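Local coordinates for protein serine protease inhibitor 4, isoform B (Drosophila melanogaster, PDB 4P0F) that belongs to the serpin family and probably inhibits serine-type, and perhaps also cysteine-type, endopeptidases, at residues 10-22 with 369-381. Residues are numbered along the deposited sequence; the frame is centred on the assembly and turned at random.
Sequences FARRLALFSINVY and DLPLFWGSVVRLE
Trp374, on the strand, and Tyr22, on the helix, illustrate how a serpin seats its N-terminal helix on the last strand of the chain: an indole laid against Ser18, Ile19 and Tyr22 on one side of the helix. The tyrosine, its CG anti to the backbone N (chi1 -178°), meets the five-membered ring of Trp374 obliquely, centroids 4.3 Å apart and planes at 49°. Trp374 NE1 lies over one face of the phenol, toward the rim, 3.2 Å from Tyr22 CD2. The six-membered part of the indole reaches back along the helix, where Ile19 CG2 meets Trp374 CH2 and Ser18 CB sits 3.5 Å from Trp374 CE3. One helical turn before Ser18, Leu14 runs alongside the Pro371 ring, the two pointing opposite ways, with Pro371 CD 4.0 Å from Leu14 CG; Pro371 CG faces Ser18 OG. That hydroxyl gives a hydrogen bond to Leu14 O (2.7 Å) from above the carbonyl plane, on the face opposite Ser18 N. Beyond it Leu370 lays CD2 on Leu14 CD2 (3.9 Å), and Leu14 also packs on Phe39 of helix 38-49. An alanine in place of Trp374 would probably open a gap among Ser18, Ile19 and Tyr22 and leave the phenol less firmly fixed in rotation. Tyr22 OH is modelled 2.3 Å from Ser376 OG, near the phenol plane, too short to be taken at face value; its hydrogen bond to Thr361 of the neighbouring strand anchors the phenol independently. Pro371 O, 3.5 Å from Leu14 CD2, is buried without a partner, so apolar packing chiefly holds the contact.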
# COMPACT_ATOMS: atom_id res chain seq x y z
N PHE A 10 12.28 8.38 -6.92
CA PHE A 10 11.56 7.79 -5.80
C PHE A 10 10.30 7.10 -6.33
O PHE A 10 10.00 5.98 -5.95
CB PHE A 10 11.20 8.85 -4.76
CG PHE A 10 10.50 8.29 -3.55
CD1 PHE A 10 9.14 8.05 -3.56
CD2 PHE A 10 11.21 8.00 -2.40
CE1 PHE A 10 8.49 7.52 -2.46
CE2 PHE A 10 10.56 7.47 -1.29
CZ PHE A 10 9.21 7.23 -1.32
N ALA A 11 9.58 7.78 -7.21
CA ALA A 11 8.36 7.22 -7.76
C ALA A 11 8.64 5.97 -8.58
O ALA A 11 7.95 4.97 -8.44
CB ALA A 11 7.65 8.26 -8.60
N ARG A 12 9.67 6.03 -9.42
CA ARG A 12 10.06 4.89 -10.24
C ARG A 12 10.40 3.67 -9.40
O ARG A 12 9.96 2.56 -9.68
CB ARG A 12 11.27 5.22 -11.12
CG ARG A 12 10.98 6.06 -12.31
CD ARG A 12 12.12 5.91 -13.32
NE ARG A 12 13.39 6.35 -12.76
CZ ARG A 12 13.80 7.61 -12.75
NH1 ARG A 12 13.04 8.56 -13.29
NH2 ARG A 12 14.96 7.94 -12.22
N ARG A 13 11.18 3.87 -8.34
CA ARG A 13 11.60 2.75 -7.52
C ARG A 13 10.44 2.17 -6.73
O ARG A 13 10.33 0.95 -6.59
CB ARG A 13 12.75 3.19 -6.61
CG ARG A 13 13.94 3.57 -7.46
CD ARG A 13 15.22 3.66 -6.71
NE ARG A 13 16.34 3.87 -7.63
CZ ARG A 13 17.60 3.88 -7.24
NH1 ARG A 13 17.90 3.69 -5.96
NH2 ARG A 13 18.57 4.07 -8.12
N LEU A 14 9.54 3.03 -6.25
CA LEU A 14 8.34 2.57 -5.56
C LEU A 14 7.42 1.80 -6.50
O LEU A 14 6.84 0.79 -6.12
CB LEU A 14 7.60 3.74 -4.93
CG LEU A 14 6.29 3.37 -4.23
CD1 LEU A 14 6.56 2.30 -3.17
CD2 LEU A 14 5.64 4.59 -3.61
N ALA A 15 7.30 2.26 -7.75
CA ALA A 15 6.48 1.56 -8.74
C ALA A 15 6.99 0.14 -8.99
O ALA A 15 6.20 -0.79 -9.14
CB ALA A 15 6.41 2.35 -10.05
N LEU A 16 8.31 -0.03 -9.05
CA LEU A 16 8.87 -1.36 -9.26
C LEU A 16 8.66 -2.23 -8.02
O LEU A 16 8.24 -3.38 -8.13
CB LEU A 16 10.35 -1.27 -9.62
CG LEU A 16 11.10 -2.60 -9.83
CD1 LEU A 16 10.39 -3.52 -10.80
CD2 LEU A 16 12.50 -2.33 -10.32
N PHE A 17 8.94 -1.68 -6.84
CA PHE A 17 8.62 -2.38 -5.60
C PHE A 17 7.16 -2.82 -5.57
O PHE A 17 6.84 -3.94 -5.16
CB PHE A 17 8.94 -1.50 -4.39
CG PHE A 17 8.68 -2.17 -3.06
CD1 PHE A 17 9.40 -3.29 -2.70
CD2 PHE A 17 7.73 -1.68 -2.19
CE1 PHE A 17 9.18 -3.91 -1.48
CE2 PHE A 17 7.50 -2.30 -0.97
CZ PHE A 17 8.23 -3.42 -0.63
N SER A 18 6.27 -1.94 -6.04
CA SER A 18 4.84 -2.23 -6.05
C SER A 18 4.50 -3.47 -6.88
O SER A 18 3.77 -4.34 -6.42
CB SER A 18 4.04 -1.04 -6.60
OG SER A 18 4.23 0.13 -5.83
N ILE A 19 5.00 -3.53 -8.11
CA ILE A 19 4.67 -4.67 -8.94
C ILE A 19 5.37 -5.92 -8.41
O ILE A 19 4.84 -7.02 -8.55
CB ILE A 19 5.02 -4.42 -10.44
CG1 ILE A 19 6.51 -4.16 -10.65
CG2 ILE A 19 4.22 -3.23 -10.94
CD1 ILE A 19 6.92 -4.15 -12.11
N ASN A 20 6.53 -5.76 -7.77
CA ASN A 20 7.19 -6.91 -7.15
C ASN A 20 6.31 -7.51 -6.05
O ASN A 20 6.10 -8.73 -6.01
CB ASN A 20 8.54 -6.51 -6.56
CG ASN A 20 9.58 -6.17 -7.62
OD1 ASN A 20 9.39 -6.40 -8.81
ND2 ASN A 20 10.72 -5.67 -7.17
N VAL A 21 5.79 -6.66 -5.18
CA VAL A 21 4.93 -7.10 -4.07
C VAL A 21 3.62 -7.69 -4.60
O VAL A 21 3.17 -8.76 -4.16
CB VAL A 21 4.65 -5.94 -3.10
CG1 VAL A 21 3.57 -6.33 -2.09
CG2 VAL A 21 5.93 -5.54 -2.37
N TYR A 22 3.02 -7.00 -5.57
CA TYR A 22 1.76 -7.43 -6.18
C TYR A 22 1.92 -8.84 -6.74
O TYR A 22 1.07 -9.71 -6.54
CB TYR A 22 1.36 -6.42 -7.27
CG TYR A 22 0.07 -6.64 -8.02
CD1 TYR A 22 -1.12 -6.93 -7.36
CD2 TYR A 22 0.03 -6.47 -9.40
CE1 TYR A 22 -2.31 -7.09 -8.07
CE2 TYR A 22 -1.14 -6.63 -10.11
CZ TYR A 22 -2.31 -6.94 -9.45
OH TYR A 22 -3.45 -7.09 -10.20
N ASP A 369 3.72 8.55 -11.72
CA ASP A 369 3.88 7.13 -11.43
C ASP A 369 4.23 6.90 -9.98
O ASP A 369 5.00 6.01 -9.69
CB ASP A 369 4.96 6.49 -12.33
CG ASP A 369 6.37 6.92 -11.97
OD1 ASP A 369 6.58 8.11 -11.64
OD2 ASP A 369 7.27 6.06 -12.03
N LEU A 370 3.65 7.68 -9.07
CA LEU A 370 3.83 7.38 -7.65
C LEU A 370 2.60 6.65 -7.12
O LEU A 370 1.56 7.27 -6.91
CB LEU A 370 4.09 8.65 -6.83
CG LEU A 370 4.77 8.33 -5.48
CD1 LEU A 370 5.58 9.51 -4.98
CD2 LEU A 370 3.76 7.91 -4.43
N PRO A 371 2.70 5.32 -6.93
CA PRO A 371 1.52 4.56 -6.54
C PRO A 371 1.29 4.55 -5.04
O PRO A 371 2.19 4.21 -4.27
CB PRO A 371 1.82 3.16 -7.06
CG PRO A 371 3.29 3.06 -7.03
CD PRO A 371 3.84 4.43 -7.22
N LEU A 372 0.09 4.93 -4.61
CA LEU A 372 -0.25 4.96 -3.19
C LEU A 372 -1.01 3.70 -2.78
O LEU A 372 -0.82 3.18 -1.69
CB LEU A 372 -1.08 6.20 -2.86
CG LEU A 372 -0.33 7.53 -3.01
CD1 LEU A 372 -1.28 8.70 -2.81
CD2 LEU A 372 0.85 7.61 -2.05
N PHE A 373 -1.87 3.23 -3.68
CA PHE A 373 -2.62 2.00 -3.51
C PHE A 373 -2.58 1.22 -4.82
O PHE A 373 -2.52 1.81 -5.91
CB PHE A 373 -4.08 2.25 -3.10
CG PHE A 373 -4.24 2.85 -1.74
CD1 PHE A 373 -4.14 4.21 -1.56
CD2 PHE A 373 -4.48 2.05 -0.65
CE1 PHE A 373 -4.28 4.77 -0.31
CE2 PHE A 373 -4.63 2.60 0.60
CZ PHE A 373 -4.51 3.96 0.77
N TRP A 374 -2.66 -0.09 -4.71
CA TRP A 374 -2.61 -1.00 -5.84
C TRP A 374 -3.52 -2.18 -5.53
O TRP A 374 -3.53 -2.68 -4.41
CB TRP A 374 -1.17 -1.46 -6.06
CG TRP A 374 -0.87 -2.04 -7.40
CD1 TRP A 374 -1.44 -3.14 -7.96
CD2 TRP A 374 0.11 -1.56 -8.35
NE1 TRP A 374 -0.90 -3.37 -9.21
CE2 TRP A 374 0.05 -2.42 -9.46
CE3 TRP A 374 1.01 -0.49 -8.36
CZ2 TRP A 374 0.87 -2.23 -10.58
CZ3 TRP A 374 1.81 -0.32 -9.46
CH2 TRP A 374 1.74 -1.18 -10.55
N GLY A 375 -4.30 -2.62 -6.51
CA GLY A 375 -5.17 -3.75 -6.26
C GLY A 375 -5.70 -4.45 -7.49
O GLY A 375 -5.41 -4.07 -8.63
N SER A 376 -6.48 -5.49 -7.22
CA SER A 376 -7.14 -6.32 -8.21
C SER A 376 -8.60 -6.50 -7.86
O SER A 376 -8.95 -6.63 -6.70
CB SER A 376 -6.50 -7.71 -8.27
OG SER A 376 -5.23 -7.69 -8.85
N VAL A 377 -9.44 -6.54 -8.89
CA VAL A 377 -10.80 -7.02 -8.74
C VAL A 377 -10.90 -8.30 -9.53
O VAL A 377 -10.83 -8.29 -10.76
CB VAL A 377 -11.84 -6.00 -9.22
CG1 VAL A 377 -13.25 -6.58 -9.09
CG2 VAL A 377 -11.73 -4.72 -8.42
N VAL A 378 -11.06 -9.42 -8.83
CA VAL A 378 -11.07 -10.73 -9.47
C VAL A 378 -12.42 -11.41 -9.34
O VAL A 378 -12.88 -12.08 -10.25
CB VAL A 378 -9.98 -11.63 -8.87
CG1 VAL A 378 -10.00 -13.01 -9.50
CG2 VAL A 378 -8.61 -10.99 -9.05
N ARG A 379 -13.04 -11.25 -8.18
CA ARG A 379 -14.33 -11.86 -7.90
C ARG A 379 -15.24 -10.83 -7.28
O ARG A 379 -14.86 -10.17 -6.33
CB ARG A 379 -14.18 -13.05 -6.95
CG ARG A 379 -13.31 -14.18 -7.49
CD ARG A 379 -13.23 -15.33 -6.49
NE ARG A 379 -12.32 -16.38 -6.93
CZ ARG A 379 -12.15 -17.54 -6.31
NH1 ARG A 379 -12.84 -17.82 -5.21
NH2 ARG A 379 -11.30 -18.43 -6.80
N LEU A 380 -16.45 -10.71 -7.82
CA LEU A 380 -17.45 -9.86 -7.19
C LEU A 380 -18.73 -10.65 -7.01
O LEU A 380 -19.01 -11.57 -7.76
CB LEU A 380 -17.72 -8.62 -8.03
CG LEU A 380 -16.59 -7.60 -8.14
CD1 LEU A 380 -16.99 -6.49 -9.10
CD2 LEU A 380 -16.26 -7.02 -6.76
N GLU A 381 -19.48 -10.29 -5.98
CA GLU A 381 -20.84 -10.79 -5.80
C GLU A 381 -21.69 -9.72 -5.14
O GLU A 381 -21.17 -8.89 -4.38
CB GLU A 381 -20.85 -12.07 -4.95
CG GLU A 381 -20.51 -13.34 -5.72
CD GLU A 381 -19.04 -13.72 -5.66
OE1 GLU A 381 -18.38 -13.45 -4.63
OE2 GLU A 381 -18.53 -14.30 -6.64